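Long-range contact in protein tyrosine phosphatase PRL-1 (PDB 3S4O), which dephosphorylates phosphotyrosine in proteins and may act as a virulence factor that supports survival of the parasite inside host macrophages: residues Leu51-Gly56 and Gly113-Ala118. Residues are numbered along the deposited sequence; the frame is centred on the assembly and turned at random.
Sequences LVRVCG and GVHCVA. With THJ (thiosulfate), chain C.
H115 lays its ring against the CA and CB of R53, its partner on the neighbouring parallel strand, inside the central sheet of the protein tyrosine phosphatase fold, where strand 111-115 runs straight into the P-loop of the HCxxGxxR signature. The example illustrates how a sheet positions a catalytic loop. Three backbone bonds zip the strands together: V52 N to G113 O at 2.8 Å, H115 N to V52 O, and V54 N to H115 O.

On the face carrying L51, R53 and H115, the imidazole is swung toward the other strand because its CG sits between the backbone N and the carbonyl carbon (chi1 75°). R53 CA lies 4.3 Å above one ring face, offset toward the rim, while R53 CB presses on H115 CE1 at 3.4 Å. L51 comes to the edge instead, its CD1 near the ring plane and 3.9 Å from H115 CD2. The H115 NE2 bond to Y59 OH, helped by a weak 3.4 Å bond from H115 ND1 to C116 O, favours one rotation of the ring and ties it to the start of the loop. The extended R53 chain carries its guanidinium away to S73 and Y59.

V52 and V114 lie on the opposite face; V54, just past the end of its strand, touches helix 122-133, as V114 does, and its CG2 meets C116 CB at 3.7 Å. C116 is the predicted phosphocysteine nucleophile, and it can form a disulfide with C55; in this conformer of C55 the two SG atoms are 4.5 Å apart, too far for the bond. Beyond C116 the chain turns to the anion: V117 N bonds weakly to O3 of the bound thiosulfate, and A118 N donates to the same O3 at 2.9 Å with an N-H...O angle of 135°.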
loop_
_atom_site.group_PDB
_atom_site.type_symbol
_atom_site.label_atom_id
_atom_site.label_comp_id
_atom_site.label_asym_id
_atom_site.label_seq_id
_atom_site.Cartn_x
_atom_site.Cartn_y
_atom_site.Cartn_z
ATOM N N LEU A 51 -8.074 -2.144 0.500
ATOM C CA LEU A 51 -7.868 -0.897 -0.226
ATOM C C LEU A 51 -7.695 0.223 0.773
ATOM O O LEU A 51 -8.570 0.458 1.605
ATOM C CB LEU A 51 -9.027 -0.582 -1.165
ATOM C CG LEU A 51 -8.838 0.619 -2.114
ATOM C CD1 LEU A 51 -7.645 0.484 -3.037
ATOM C CD2 LEU A 51 -10.107 0.848 -2.931
ATOM N N VAL A 52 -6.545 0.886 0.695
ATOM C CA VAL A 52 -6.201 1.979 1.602
ATOM C C VAL A 52 -6.215 3.286 0.830
ATOM O O VAL A 52 -5.487 3.458 -0.160
ATOM C CB VAL A 52 -4.814 1.762 2.255
ATOM C CG1 VAL A 52 -4.463 2.906 3.224
ATOM C CG2 VAL A 52 -4.778 0.432 2.983
ATOM N N ARG A 53 -7.070 4.203 1.245
ATOM C CA ARG A 53 -7.028 5.532 0.649
ATOM C C ARG A 53 -6.443 6.517 1.634
ATOM O O ARG A 53 -6.915 6.646 2.764
ATOM C CB ARG A 53 -8.378 5.996 0.105
ATOM C CG ARG A 53 -9.506 6.009 1.066
ATOM C CD ARG A 53 -10.827 6.104 0.304
ATOM N NE ARG A 53 -11.932 6.417 1.199
ATOM C CZ ARG A 53 -13.110 6.901 0.817
ATOM N NH1 ARG A 53 -13.368 7.141 -0.464
ATOM N NH2 ARG A 53 -14.032 7.147 1.735
ATOM N N VAL A 54 -5.394 7.197 1.188
ATOM C CA VAL A 54 -4.660 8.119 2.036
ATOM C C VAL A 54 -4.944 9.583 1.667
ATOM O O VAL A 54 -4.283 10.473 2.185
ATOM C CB VAL A 54 -3.138 7.810 2.022
ATOM C CG1 VAL A 54 -2.863 6.462 2.686
ATOM C CG2 VAL A 54 -2.582 7.803 0.614
ATOM N N CYS A 55 -5.963 9.804 0.825
ATOM C CA CYS A 55 -6.358 11.143 0.353
ATOM C C CYS A 55 -7.721 11.463 0.924
ATOM O O CYS A 55 -8.344 10.609 1.552
ATOM C CB CYS A 55 -6.481 11.183 -1.180
ATOM S SG CYS A 55 -7.694 9.980 -1.859
ATOM N N GLY A 56 -8.207 12.679 0.686
ATOM C CA GLY A 56 -9.547 13.055 1.128
ATOM C C GLY A 56 -10.571 12.375 0.220
ATOM O O GLY A 56 -10.369 12.344 -1.004
ATOM N N GLY A 113 -4.049 -2.792 -1.940
ATOM C CA GLY A 113 -4.042 -1.604 -2.783
ATOM C C GLY A 113 -3.943 -0.327 -1.980
ATOM O O GLY A 113 -4.447 -0.243 -0.864
ATOM N N VAL A 114 -3.274 0.664 -2.560
ATOM C CA VAL A 114 -3.116 1.973 -1.953
ATOM C C VAL A 114 -3.223 3.071 -3.011
ATOM O O VAL A 114 -2.516 3.053 -4.003
ATOM C CB VAL A 114 -1.765 2.127 -1.209
ATOM C CG1 VAL A 114 -1.778 3.380 -0.352
ATOM C CG2 VAL A 114 -1.466 0.918 -0.340
ATOM N N HIS A 115 -4.124 4.022 -2.792
ATOM C CA HIS A 115 -4.247 5.167 -3.694
ATOM C C HIS A 115 -4.357 6.499 -2.972
ATOM O O HIS A 115 -4.761 6.574 -1.820
ATOM C CB HIS A 115 -5.419 4.988 -4.684
ATOM C CG HIS A 115 -6.777 5.187 -4.086
ATOM N ND1 HIS A 115 -7.291 6.437 -3.818
ATOM C CD2 HIS A 115 -7.742 4.301 -3.743
ATOM C CE1 HIS A 115 -8.501 6.311 -3.306
ATOM N NE2 HIS A 115 -8.802 5.024 -3.257
ATOM N N CYS A 116 -3.964 7.551 -3.673
ATOM C CA CYS A 116 -4.274 8.905 -3.256
ATOM C C CYS A 116 -4.835 9.629 -4.486
ATOM O O CYS A 116 -5.995 9.427 -4.839
ATOM C CB CYS A 116 -3.043 9.574 -2.649
ATOM S SG CYS A 116 -3.323 11.017 -1.553
ATOM N N VAL A 117 -4.034 10.483 -5.120
ATOM C CA VAL A 117 -4.329 10.998 -6.460
ATOM C C VAL A 117 -3.210 10.631 -7.433
ATOM O O VAL A 117 -3.369 9.705 -8.228
ATOM C CB VAL A 117 -4.553 12.529 -6.479
ATOM C CG1 VAL A 117 -5.293 12.927 -7.752
ATOM C CG2 VAL A 117 -5.317 12.990 -5.249
ATOM N N ALA A 118 -2.079 11.336 -7.338
ATOM C CA ALA A 118 -0.960 11.222 -8.293
ATOM C C ALA A 118 -0.196 9.900 -8.174
ATOM O O ALA A 118 0.344 9.396 -9.165
ATOM C CB ALA A 118 0.008 12.394 -8.116
HETATM S S1 THJ C . 0.087 11.410 -3.823
HETATM O O1 THJ C . -0.063 12.011 -2.480
HETATM O O2 THJ C . 1.429 11.745 -4.358
HETATM O O3 THJ C . -0.927 11.980 -4.742
HETATM S S2 THJ C . -0.115 9.480 -3.706
#